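Ferulic acid esterase, AmCE1/Fae1A (PDB 5CXX) probably hydrolyses feruloyl esters to release ferulic acid, working as an esterase of the alpha/beta-hydrolase fold in an anaerobic fungus. Local coordinates at residues 161-166 / 174-179; 165-170 / 209-214; 184-189 / 198-203; 205-210 / 239-244. All blocks are in the same frame, centred on the assembly; numbering follows the deposited sequence. Where two conformers were deposited one is given.

In the fold
Contact 1 is the most central of the four: fully buried, made of small apolar groups, with helix 157-168 lying on strand 175-179. Contact 2 takes the end of the same helix to the neighbouring strand 213-219; it is buried too, but hydroxyls and a water do much of the joining. Contacts 3 and 4 lie farther out and are only partly buried. In contact 3 backbone carbonyls hold two loop arms together, whereas in contact 4 side-chain amides do most of the work. Contacts 2 and 4 share Ile209, Gln210 and a water, and Phe205 of contact 4 packs against Leu163, Tyr167 and Ile200 of the other three.

Contact 1: residues 161-166 / 174-179; sequences TSLYIG and GYVGAF
Leu163 and Val176 meet where helix 157-168 lies on strand 175-179, the return half of a beta-alpha-beta crossover that sets out from strand 150-155 in the central sheet of the alpha/beta-hydrolase fold. The two short segments run nearly antiparallel, at 154°, with their axes 7.5 Å apart at closest approach.

The apolar contacts come first. Leu163 has CG beside its backbone N and anti to the carbonyl carbon (chi1 -78°), which swings its branch in towards the strand. Its CD1 then presses on Ala178 CB at 3.5 Å, tighter than usual for two carbons, while its CD2 meets Val176 CG1 at 4.0 Å, the two side chains crossing at about a right angle. An alanine at Leu163 is likely to open a gap over Ala178 CB and take away part of the apolar cover of Val176 CG1.

Next come side chains against backbone. Val176, in one of its two modelled conformers, sets its two methyls against successive turns of the helix face: CG1 reaches Ser162 O at 3.4 Å, and CG2 sits on Gly166 CA at 3.7 Å. Any side chain at Gly166 would run into that second methyl, so the glycine lets the helix come down close. Ser162 O is also the acceptor for Gly166 N in the helix.

The polar part is small and looks elsewhere. Ser162, also modelled in two conformers, bonds through OG to Gly158 O one turn earlier in its own helix. Its CB faces the strand, 3.8 Å from Gly177 O.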
loop_
_atom_site.group_PDB
_atom_site.type_symbol
_atom_site.label_atom_id
_atom_site.label_comp_id
_atom_site.label_asym_id
_atom_site.label_seq_id
_atom_site.Cartn_x
_atom_site.Cartn_y
_atom_site.Cartn_z
ATOM N N THR A 161 4.452 1.291 6.183
ATOM C CA THR A 161 4.030 0.005 6.696
ATOM C C THR A 161 4.104 -1.038 5.577
ATOM O O THR A 161 4.502 -2.195 5.818
ATOM C CB THR A 161 2.572 0.126 7.256
ATOM O OG1 THR A 161 2.642 1.101 8.332
ATOM C CG2 THR A 161 2.078 -1.237 7.806
ATOM N N SER A 162 3.749 -0.646 4.354
ATOM C CA SER A 162 3.849 -1.581 3.211
ATOM C C SER A 162 5.286 -2.025 2.964
ATOM O O SER A 162 5.547 -3.205 2.688
ATOM C CB SER A 162 3.304 -0.938 1.925
ATOM O OG SER A 162 1.917 -0.738 2.020
ATOM N N LEU A 163 6.240 -1.085 3.059
ATOM C CA LEU A 163 7.634 -1.466 2.826
ATOM C C LEU A 163 8.150 -2.382 3.946
ATOM O O LEU A 163 8.866 -3.355 3.684
ATOM C CB LEU A 163 8.544 -0.219 2.790
ATOM C CG LEU A 163 8.459 0.516 1.460
ATOM C CD1 LEU A 163 9.108 1.946 1.578
ATOM C CD2 LEU A 163 9.194 -0.282 0.335
ATOM N N TYR A 164 7.766 -2.059 5.189
ATOM C CA TYR A 164 8.212 -2.872 6.320
ATOM C C TYR A 164 7.710 -4.313 6.152
ATOM O O TYR A 164 8.464 -5.289 6.300
ATOM C CB TYR A 164 7.685 -2.225 7.617
ATOM C CG TYR A 164 7.915 -3.041 8.864
ATOM C CD1 TYR A 164 9.206 -3.344 9.290
ATOM C CD2 TYR A 164 6.828 -3.390 9.644
ATOM C CE1 TYR A 164 9.398 -4.064 10.466
ATOM C CE2 TYR A 164 7.020 -4.124 10.852
ATOM C CZ TYR A 164 8.306 -4.468 11.204
ATOM O OH TYR A 164 8.500 -5.160 12.393
ATOM N N ILE A 165 6.401 -4.440 5.909
ATOM C CA ILE A 165 5.839 -5.777 5.818
ATOM C C ILE A 165 6.361 -6.479 4.576
ATOM O O ILE A 165 6.693 -7.694 4.580
ATOM C CB ILE A 165 4.292 -5.709 5.828
ATOM C CG1 ILE A 165 3.773 -5.178 7.176
ATOM C CG2 ILE A 165 3.741 -7.135 5.536
ATOM C CD1 ILE A 165 2.253 -4.798 7.081
ATOM N N GLY A 166 6.415 -5.760 3.446
ATOM C CA GLY A 166 6.827 -6.359 2.163
ATOM C C GLY A 166 8.270 -6.851 2.194
ATOM O O GLY A 166 8.581 -7.816 1.462
ATOM N N GLY A 174 4.235 -10.479 -2.851
ATOM C CA GLY A 174 5.006 -10.501 -4.119
ATOM C C GLY A 174 5.295 -9.077 -4.623
ATOM O O GLY A 174 6.308 -8.856 -5.275
ATOM N N TYR A 175 4.410 -8.099 -4.364
ATOM C CA TYR A 175 4.475 -6.778 -4.997
ATOM C C TYR A 175 4.307 -5.739 -3.906
ATOM O O TYR A 175 3.299 -5.814 -3.163
ATOM C CB TYR A 175 3.339 -6.586 -6.064
ATOM C CG TYR A 175 3.363 -7.652 -7.112
ATOM C CD1 TYR A 175 2.766 -8.911 -6.874
ATOM C CD2 TYR A 175 4.022 -7.438 -8.336
ATOM C CE1 TYR A 175 2.829 -9.890 -7.835
ATOM C CE2 TYR A 175 4.065 -8.419 -9.281
ATOM C CZ TYR A 175 3.473 -9.632 -9.038
ATOM O OH TYR A 175 3.608 -10.509 -10.130
ATOM N N VAL A 176 5.233 -4.788 -3.788
ATOM C CA VAL A 176 5.228 -3.778 -2.751
ATOM C C VAL A 176 5.227 -2.396 -3.373
ATOM O O VAL A 176 6.087 -2.109 -4.204
ATOM C CB VAL A 176 6.466 -3.895 -1.813
ATOM C CG1 VAL A 176 6.374 -2.917 -0.621
ATOM C CG2 VAL A 176 6.678 -5.364 -1.433
ATOM N N GLY A 177 4.296 -1.525 -2.955
ATOM C CA GLY A 177 4.201 -0.187 -3.503
ATOM C C GLY A 177 4.169 0.817 -2.380
ATOM O O GLY A 177 3.350 0.760 -1.457
ATOM N N ALA A 178 5.029 1.819 -2.462
ATOM C CA ALA A 178 5.150 2.761 -1.364
ATOM C C ALA A 178 5.044 4.169 -1.924
ATOM O O ALA A 178 6.009 4.641 -2.574
ATOM C CB ALA A 178 6.511 2.585 -0.615
ATOM N N PHE A 179 3.918 4.854 -1.693
ATOM C CA PHE A 179 3.729 6.197 -2.250
ATOM C C PHE A 179 3.965 7.197 -1.144
ATOM O O PHE A 179 3.178 7.275 -0.190
ATOM C CB PHE A 179 2.303 6.329 -2.869
ATOM C CG PHE A 179 1.872 5.089 -3.657
ATOM C CD1 PHE A 179 2.788 4.370 -4.430
ATOM C CD2 PHE A 179 0.536 4.614 -3.544
ATOM C CE1 PHE A 179 2.427 3.209 -5.072
ATOM C CE2 PHE A 179 0.152 3.453 -4.231
ATOM C CZ PHE A 179 1.095 2.729 -4.996
#

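Contact 2: residues 165-170 / 209-214; sequences IGYMRS and IQPIVS
Ser170 and Ile209 begin this contact, in which the end of helix 157-168 reaches the loop leading into strand 213-219 of the alpha/beta-hydrolase sheet. Ile209 O accepts a bond from Ser170 OG at 2.6 Å, in the carbonyl plane and on a lone pair; Ser170 was modelled in two conformers, and the bond is described for one of them, so it carries some doubt. Ile209 CG2 lies alongside the same hydroxyl.

Gln210 joins through a water: its OE1 accepts from the water at 2.8 Å, and that water accepts from Tyr167 OH at 2.7 Å. Pro211 then lays CG over one face of the Tyr167 ring in a CH-pi contact, 4.2 Å from the centroid and offset toward the rim. Phe205 meets the tyrosine edge-to-face.

A phenylalanine in place of Tyr167 would probably keep the proline contact but leave Ser214 OG and the water without the hydroxyl that joins them.

Ser214, already in the strand, closes the walk. Its OG stands anti to the backbone N (chi1 171°), which brings it to the edge of the tyrosine ring, near its plane, where Ser214 OG donates to Tyr167 OH at 2.8 Å.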
loop_
_atom_site.group_PDB
_atom_site.type_symbol
_atom_site.label_atom_id
_atom_site.label_comp_id
_atom_site.label_asym_id
_atom_site.label_seq_id
_atom_site.Cartn_x
_atom_site.Cartn_y
_atom_site.Cartn_z
ATOM N N ILE A 165 6.401 -4.440 5.909
ATOM C CA ILE A 165 5.839 -5.777 5.818
ATOM C C ILE A 165 6.361 -6.479 4.576
ATOM O O ILE A 165 6.693 -7.694 4.580
ATOM C CB ILE A 165 4.292 -5.709 5.828
ATOM C CG1 ILE A 165 3.773 -5.178 7.176
ATOM C CG2 ILE A 165 3.741 -7.135 5.536
ATOM C CD1 ILE A 165 2.253 -4.798 7.081
ATOM N N GLY A 166 6.415 -5.760 3.446
ATOM C CA GLY A 166 6.827 -6.359 2.163
ATOM C C GLY A 166 8.270 -6.851 2.194
ATOM O O GLY A 166 8.581 -7.816 1.462
ATOM N N TYR A 167 9.139 -6.216 2.996
ATOM C CA TYR A 167 10.508 -6.712 3.058
ATOM C C TYR A 167 10.662 -7.718 4.201
ATOM O O TYR A 167 11.381 -8.752 3.989
ATOM C CB TYR A 167 11.539 -5.557 3.184
ATOM C CG TYR A 167 11.830 -5.021 1.799
ATOM C CD1 TYR A 167 11.006 -4.030 1.247
ATOM C CD2 TYR A 167 12.913 -5.507 1.057
ATOM C CE1 TYR A 167 11.237 -3.549 -0.049
ATOM C CE2 TYR A 167 13.156 -5.062 -0.263
ATOM C CZ TYR A 167 12.306 -4.063 -0.792
ATOM O OH TYR A 167 12.562 -3.664 -2.096
ATOM N N MET A 168 9.987 -7.525 5.335
ATOM C CA MET A 168 10.212 -8.506 6.412
ATOM C C MET A 168 9.507 -9.818 6.092
ATOM O O MET A 168 9.995 -10.874 6.573
ATOM C CB MET A 168 9.710 -8.006 7.765
ATOM C CG MET A 168 10.514 -6.752 8.288
ATOM S SD MET A 168 12.348 -6.965 8.437
ATOM C CE MET A 168 12.957 -6.435 6.837
ATOM N N ARG A 169 8.405 -9.742 5.326
ATOM C CA ARG A 169 7.643 -10.950 4.971
ATOM C C ARG A 169 7.429 -10.982 3.460
ATOM O O ARG A 169 6.286 -11.192 2.956
ATOM C CB ARG A 169 6.314 -11.004 5.747
ATOM C CG ARG A 169 6.456 -11.322 7.248
ATOM C CD ARG A 169 7.245 -12.637 7.564
ATOM N NE ARG A 169 6.653 -13.797 6.866
ATOM C CZ ARG A 169 5.758 -14.585 7.431
ATOM N NH1 ARG A 169 5.238 -14.320 8.664
ATOM N NH2 ARG A 169 5.310 -15.678 6.765
ATOM N N SER A 170 8.554 -10.888 2.758
ATOM C CA SER A 170 8.547 -10.962 1.306
ATOM C C SER A 170 8.098 -12.343 0.823
ATOM O O SER A 170 7.745 -12.517 -0.335
ATOM C CB SER A 170 9.939 -10.648 0.752
ATOM O OG SER A 170 10.906 -11.599 1.203
ATOM N N ILE A 209 14.032 -13.599 -0.018
ATOM C CA ILE A 209 13.349 -13.727 -1.343
ATOM C C ILE A 209 12.910 -12.352 -1.828
ATOM O O ILE A 209 12.221 -11.630 -1.089
ATOM C CB ILE A 209 12.157 -14.770 -1.358
ATOM C CG1 ILE A 209 11.495 -14.824 -2.771
ATOM C CG2 ILE A 209 11.120 -14.511 -0.268
ATOM C CD1 ILE A 209 10.567 -16.154 -2.947
ATOM N N GLN A 210 13.371 -11.937 -3.020
ATOM C CA GLN A 210 13.162 -10.544 -3.467
ATOM C C GLN A 210 11.706 -10.290 -3.821
ATOM O O GLN A 210 11.082 -11.150 -4.457
ATOM C CB GLN A 210 14.013 -10.240 -4.717
ATOM C CG GLN A 210 15.480 -10.018 -4.359
ATOM C CD GLN A 210 15.667 -8.819 -3.422
ATOM O OE1 GLN A 210 15.573 -7.667 -3.851
ATOM N NE2 GLN A 210 15.904 -9.098 -2.147
ATOM N N PRO A 211 11.172 -9.098 -3.477
ATOM C CA PRO A 211 9.889 -8.742 -4.104
ATOM C C PRO A 211 9.917 -8.929 -5.604
ATOM O O PRO A 211 10.951 -8.670 -6.294
ATOM C CB PRO A 211 9.765 -7.243 -3.782
ATOM C CG PRO A 211 10.501 -7.050 -2.511
ATOM C CD PRO A 211 11.730 -7.953 -2.739
ATOM N N ILE A 212 8.803 -9.373 -6.184
ATOM C CA ILE A 212 8.695 -9.436 -7.630
ATOM C C ILE A 212 8.769 -8.005 -8.215
ATOM O O ILE A 212 9.421 -7.761 -9.232
ATOM C CB ILE A 212 7.385 -10.144 -8.064
ATOM C CG1 ILE A 212 7.355 -11.555 -7.426
ATOM C CG2 ILE A 212 7.229 -10.191 -9.598
ATOM C CD1 ILE A 212 5.971 -12.296 -7.560
ATOM N N VAL A 213 8.069 -7.081 -7.558
ATOM C CA VAL A 213 8.155 -5.647 -7.871
ATOM C C VAL A 213 8.206 -4.902 -6.532
ATOM O O VAL A 213 7.426 -5.220 -5.583
ATOM C CB VAL A 213 6.940 -5.154 -8.687
ATOM C CG1 VAL A 213 7.016 -3.637 -8.881
ATOM C CG2 VAL A 213 6.838 -5.852 -10.018
ATOM N N SER A 214 9.114 -3.927 -6.392
ATOM C CA SER A 214 9.164 -3.005 -5.248
ATOM C C SER A 214 9.185 -1.635 -5.867
ATOM O O SER A 214 10.026 -1.388 -6.736
ATOM C CB SER A 214 10.427 -3.268 -4.406
ATOM O OG SER A 214 10.524 -2.240 -3.455
HETATM O O HOH W 1 13.854 -5.493 -3.637
#

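Contact 3: residues 184-189 / 198-203; sequences GITPGE and GLISED
Ile185, Thr186 and Pro187 give up the most surface here, packing against residues 198-203 at the base of the small beta hairpin formed by strands 188-190 and 194-196. The two arms close off the hairpin beside the ferulic acid pocket, with Gly184 about 6 Å from the bound ferulic acid at nearest approach.

Ile185 binds through its carbonyl. Ile200 N donates to Ile185 O at 3.1 Å, nearly along the C=O axis (168°), and Leu199 N adds a weak second bond to the same oxygen. The two isoleucine side chains lie side by side and point the same way, Ile185 CG2 touching Ile200 CD1 at 4.1 Å.

Thr186 turns its backbone to the other arm: its CA makes a CA-H...O contact with Ile200 O at 3.4 Å. OG1 sits between the backbone N and the carbonyl carbon (chi1 47°), where it donates to a water that in turn donates to Pro187 O and Glu202 OE2. The Glu202 CG methylene lies against Thr186 CB.

Pro187 sets its CD 3.5 Å from Ile200 O, and its N is 3.7 Å from Gly198 CA. Gly198 has a positive phi, and a CB there would collide with Pro187 N.

Gly184 O, one residue before Ile185, takes the same Leu199 N-H at 3.2 Å with the straighter geometry, so two carbonyls share it. Gly184 O also accepts from a second water, which in turn accepts from Gly198 N at 2.8 Å.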
loop_
_atom_site.group_PDB
_atom_site.type_symbol
_atom_site.label_atom_id
_atom_site.label_comp_id
_atom_site.label_asym_id
_atom_site.label_seq_id
_atom_site.Cartn_x
_atom_site.Cartn_y
_atom_site.Cartn_z
ATOM N N GLY A 184 11.068 6.556 9.524
ATOM C CA GLY A 184 11.156 5.662 10.666
ATOM C C GLY A 184 11.168 4.173 10.374
ATOM O O GLY A 184 11.198 3.360 11.344
ATOM N N ILE A 185 11.168 3.779 9.098
ATOM C CA ILE A 185 11.412 2.339 8.860
ATOM C C ILE A 185 12.787 2.027 9.477
ATOM O O ILE A 185 12.977 1.015 10.160
ATOM C CB ILE A 185 11.448 1.970 7.380
ATOM C CG1 ILE A 185 10.045 2.209 6.806
ATOM C CG2 ILE A 185 11.869 0.473 7.196
ATOM C CD1 ILE A 185 10.058 2.037 5.283
ATOM N N THR A 186 13.735 2.905 9.172
ATOM C CA THR A 186 15.123 2.810 9.661
ATOM C C THR A 186 15.372 4.090 10.518
ATOM O O THR A 186 14.498 4.980 10.577
ATOM C CB THR A 186 16.084 2.743 8.466
ATOM O OG1 THR A 186 15.692 3.768 7.558
ATOM C CG2 THR A 186 15.948 1.371 7.729
ATOM N N PRO A 187 16.490 4.189 11.225
ATOM C CA PRO A 187 16.653 5.346 12.115
ATOM C C PRO A 187 16.656 6.658 11.368
ATOM O O PRO A 187 17.242 6.798 10.266
ATOM C CB PRO A 187 18.017 5.101 12.771
ATOM C CG PRO A 187 18.207 3.583 12.717
ATOM C CD PRO A 187 17.618 3.240 11.368
ATOM N N GLY A 188 16.083 7.674 12.023
ATOM C CA GLY A 188 16.032 8.985 11.368
ATOM C C GLY A 188 15.542 10.044 12.338
ATOM O O GLY A 188 15.304 9.750 13.496
ATOM N N GLU A 189 15.493 11.293 11.879
ATOM C CA GLU A 189 15.095 12.413 12.749
ATOM C C GLU A 189 14.289 13.386 11.895
ATOM O O GLU A 189 14.652 13.635 10.756
ATOM C CB GLU A 189 16.336 13.133 13.367
ATOM C CG GLU A 189 15.943 14.394 14.076
ATOM C CD GLU A 189 15.925 14.252 15.582
ATOM O OE1 GLU A 189 16.308 13.163 16.073
ATOM O OE2 GLU A 189 15.572 15.248 16.271
ATOM N N GLY A 198 13.805 3.675 14.534
ATOM C CA GLY A 198 13.852 2.760 13.406
ATOM C C GLY A 198 13.239 1.407 13.803
ATOM O O GLY A 198 13.555 0.859 14.880
ATOM N N LEU A 199 12.394 0.858 12.932
ATOM C CA LEU A 199 11.960 -0.497 13.149
ATOM C C LEU A 199 13.073 -1.512 12.989
ATOM O O LEU A 199 13.091 -2.549 13.658
ATOM C CB LEU A 199 10.846 -0.806 12.159
ATOM C CG LEU A 199 9.568 0.060 12.320
ATOM C CD1 LEU A 199 8.548 -0.147 11.174
ATOM C CD2 LEU A 199 8.879 -0.186 13.653
ATOM N N ILE A 200 13.992 -1.199 12.074
ATOM C CA ILE A 200 15.107 -2.069 11.743
ATOM C C ILE A 200 16.312 -1.165 11.485
ATOM O O ILE A 200 16.132 0.034 11.252
ATOM C CB ILE A 200 14.830 -2.946 10.500
ATOM C CG1 ILE A 200 14.378 -2.087 9.331
ATOM C CG2 ILE A 200 13.737 -4.002 10.911
ATOM C CD1 ILE A 200 14.115 -2.867 8.005
ATOM N N SER A 201 17.514 -1.734 11.443
ATOM C CA SER A 201 18.648 -0.958 10.985
ATOM C C SER A 201 18.633 -0.820 9.442
ATOM O O SER A 201 17.969 -1.572 8.736
ATOM C CB SER A 201 19.948 -1.620 11.410
ATOM O OG SER A 201 20.111 -2.851 10.683
ATOM N N GLU A 202 19.432 0.095 8.910
ATOM C CA GLU A 202 19.540 0.197 7.466
ATOM C C GLU A 202 20.023 -1.121 6.816
ATOM O O GLU A 202 19.473 -1.548 5.828
ATOM C CB GLU A 202 20.494 1.362 7.140
ATOM C CG GLU A 202 19.846 2.711 7.536
ATOM C CD GLU A 202 20.682 3.917 7.139
ATOM O OE1 GLU A 202 21.879 3.729 6.791
ATOM O OE2 GLU A 202 20.174 5.064 7.212
ATOM N N ASP A 203 21.047 -1.760 7.396
ATOM C CA ASP A 203 21.560 -3.020 6.809
ATOM C C ASP A 203 20.524 -4.121 6.821
ATOM O O ASP A 203 20.612 -5.060 6.009
ATOM C CB ASP A 203 22.832 -3.481 7.548
ATOM C CG ASP A 203 24.040 -2.748 7.081
ATOM O OD1 ASP A 203 24.024 -2.135 5.985
ATOM O OD2 ASP A 203 25.041 -2.773 7.812
HETATM O O HOH W 2 11.131 4.096 14.032
HETATM O O HOH W 3 17.597 5.635 7.907
#

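Contact 4: residues 205-210 / 239-244; sequences FRAEIQ and NNQEHI
Arg206 lays one face of its guanidinium on Asn239, whose CB is 3.5 Å from Arg206 NH2, with the guanidinium and amide planes 33° apart. The amides of Gln210 and Gln241 stand at right angles, 90° between planes. The Gln241 chain bends at chi2 (-64°), which brings its amide back to Arg206 and Gln210. Gln241 OE1 is gripped from opposite faces of its own amide: Ala207 N comes from one at 3.0 Å, and Gln210 NE2 from the other at 2.8 Å, each well out of the plane rather than on a lone pair.

The other end of that amide is held too. Gln241 NE2 donates to Asn239 O at 3.0 Å and to a water that also joins Arg206 NH1 and Ala207 O, so the Gln241 amide can hardly turn. Asn239 ND2 donates to Phe205 O at 2.9 Å, from above the carbonyl plane, and also to Glu202 O. Gln210 OE1 is linked to Glu242 O by another water, while Arg206 NE turns to Asp203 O.

Asn240, at positive phi, is the C-prime residue of the Schellman motif ending helix 228-238. Phe205 packs between that helix and helix 157-168, and Ile244 carries the chain into strand 244-248, at one edge of the sheet, beside strand 213-219.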
loop_
_atom_site.group_PDB
_atom_site.type_symbol
_atom_site.label_atom_id
_atom_site.label_comp_id
_atom_site.label_asym_id
_atom_site.label_seq_id
_atom_site.Cartn_x
_atom_site.Cartn_y
_atom_site.Cartn_z
ATOM N N PHE A 205 17.382 -3.623 6.118
ATOM C CA PHE A 205 16.244 -3.258 5.230
ATOM C C PHE A 205 16.483 -3.981 3.894
ATOM O O PHE A 205 17.038 -3.413 2.931
ATOM C CB PHE A 205 16.180 -1.746 5.080
ATOM C CG PHE A 205 14.932 -1.232 4.400
ATOM C CD1 PHE A 205 13.862 -2.059 4.099
ATOM C CD2 PHE A 205 14.859 0.117 4.124
ATOM C CE1 PHE A 205 12.704 -1.495 3.495
ATOM C CE2 PHE A 205 13.712 0.687 3.533
ATOM C CZ PHE A 205 12.645 -0.156 3.199
ATOM N N ARG A 206 16.142 -5.264 3.868
ATOM C CA ARG A 206 16.426 -6.167 2.739
ATOM C C ARG A 206 15.546 -7.422 2.928
ATOM O O ARG A 206 14.957 -7.635 4.007
ATOM C CB ARG A 206 17.922 -6.529 2.669
ATOM C CG ARG A 206 18.405 -7.271 3.918
ATOM C CD ARG A 206 19.811 -7.811 3.771
ATOM N NE ARG A 206 20.797 -6.784 3.546
ATOM C CZ ARG A 206 21.535 -6.699 2.425
ATOM N NH1 ARG A 206 21.314 -7.543 1.406
ATOM N NH2 ARG A 206 22.454 -5.760 2.314
ATOM N N ALA A 207 15.470 -8.251 1.909
ATOM C CA ALA A 207 14.656 -9.467 1.952
ATOM C C ALA A 207 15.496 -10.594 1.464
ATOM O O ALA A 207 16.307 -10.395 0.559
ATOM C CB ALA A 207 13.487 -9.298 1.048
ATOM N N GLU A 208 15.281 -11.778 2.005
ATOM C CA GLU A 208 15.957 -12.918 1.443
ATOM C C GLU A 208 15.325 -13.195 0.076
ATOM O O GLU A 208 16.056 -12.978 -0.909
ATOM C CB GLU A 208 15.894 -14.106 2.388
ATOM C CG GLU A 208 17.042 -15.024 2.203
ATOM C CD GLU A 208 17.137 -16.024 3.313
ATOM O OE1 GLU A 208 16.555 -15.784 4.402
ATOM O OE2 GLU A 208 17.754 -17.063 3.139
ATOM N N ILE A 209 14.032 -13.599 -0.018
ATOM C CA ILE A 209 13.349 -13.727 -1.343
ATOM C C ILE A 209 12.910 -12.352 -1.828
ATOM O O ILE A 209 12.221 -11.630 -1.089
ATOM C CB ILE A 209 12.157 -14.770 -1.358
ATOM C CG1 ILE A 209 11.495 -14.824 -2.771
ATOM C CG2 ILE A 209 11.120 -14.511 -0.268
ATOM C CD1 ILE A 209 10.567 -16.154 -2.947
ATOM N N GLN A 210 13.371 -11.937 -3.020
ATOM C CA GLN A 210 13.162 -10.544 -3.467
ATOM C C GLN A 210 11.706 -10.290 -3.821
ATOM O O GLN A 210 11.082 -11.150 -4.457
ATOM C CB GLN A 210 14.013 -10.240 -4.717
ATOM C CG GLN A 210 15.480 -10.018 -4.359
ATOM C CD GLN A 210 15.667 -8.819 -3.422
ATOM O OE1 GLN A 210 15.573 -7.667 -3.851
ATOM N NE2 GLN A 210 15.904 -9.098 -2.147
ATOM N N ASN A 239 21.792 -1.775 -0.516
ATOM C CA ASN A 239 21.601 -3.150 -0.083
ATOM C C ASN A 239 21.332 -4.086 -1.215
ATOM O O ASN A 239 20.989 -5.218 -0.978
ATOM C CB ASN A 239 20.465 -3.231 0.917
ATOM C CG ASN A 239 20.815 -2.608 2.254
ATOM O OD1 ASN A 239 21.966 -2.268 2.542
ATOM N ND2 ASN A 239 19.800 -2.476 3.105
ATOM N N ASN A 240 21.499 -3.610 -2.456
ATOM C CA ASN A 240 21.296 -4.449 -3.633
ATOM C C ASN A 240 19.901 -5.019 -3.763
ATOM O O ASN A 240 19.730 -6.185 -4.196
ATOM C CB ASN A 240 22.328 -5.596 -3.650
ATOM C CG ASN A 240 23.721 -5.103 -3.717
ATOM O OD1 ASN A 240 24.454 -5.067 -2.698
ATOM N ND2 ASN A 240 24.110 -4.690 -4.899
ATOM N N GLN A 241 18.901 -4.231 -3.371
ATOM C CA GLN A 241 17.497 -4.662 -3.427
ATOM C C GLN A 241 16.907 -4.013 -4.671
ATOM O O GLN A 241 16.800 -2.776 -4.700
ATOM C CB GLN A 241 16.710 -4.203 -2.154
ATOM C CG GLN A 241 17.395 -4.714 -0.853
ATOM C CD GLN A 241 17.374 -6.225 -0.769
ATOM O OE1 GLN A 241 16.285 -6.819 -0.560
ATOM N NE2 GLN A 241 18.526 -6.866 -0.986
ATOM N N GLU A 242 16.542 -4.799 -5.676
ATOM C CA GLU A 242 16.007 -4.244 -6.933
ATOM C C GLU A 242 14.658 -3.581 -6.669
ATOM O O GLU A 242 13.810 -4.140 -5.953
ATOM C CB GLU A 242 15.806 -5.326 -7.984
ATOM C CG GLU A 242 15.272 -6.628 -7.393
ATOM C CD GLU A 242 15.567 -7.876 -8.259
ATOM O OE1 GLU A 242 16.486 -7.808 -9.113
ATOM O OE2 GLU A 242 14.901 -8.927 -8.056
ATOM N N HIS A 243 14.480 -2.379 -7.227
ATOM C CA HIS A 243 13.249 -1.630 -7.024
ATOM C C HIS A 243 13.187 -0.486 -8.001
ATOM O O HIS A 243 14.174 -0.165 -8.736
ATOM C CB HIS A 243 13.156 -1.086 -5.579
ATOM C CG HIS A 243 14.181 -0.016 -5.311
ATOM N ND1 HIS A 243 15.532 -0.309 -5.210
ATOM C CD2 HIS A 243 14.070 1.331 -5.282
ATOM C CE1 HIS A 243 16.201 0.829 -5.059
ATOM N NE2 HIS A 243 15.348 1.833 -5.139
ATOM N N ILE A 244 12.013 0.101 -8.091
ATOM C CA ILE A 244 11.777 1.241 -8.926
ATOM C C ILE A 244 11.621 2.466 -8.053
ATOM O O ILE A 244 10.880 2.389 -7.047
ATOM C CB ILE A 244 10.437 1.040 -9.672
ATOM C CG1 ILE A 244 10.572 -0.158 -10.641
ATOM C CG2 ILE A 244 9.953 2.329 -10.378
ATOM C CD1 ILE A 244 9.143 -0.728 -11.077
HETATM O O HOH W 4 19.086 -9.322 0.467
HETATM O O HOH W 1 13.854 -5.493 -3.637
#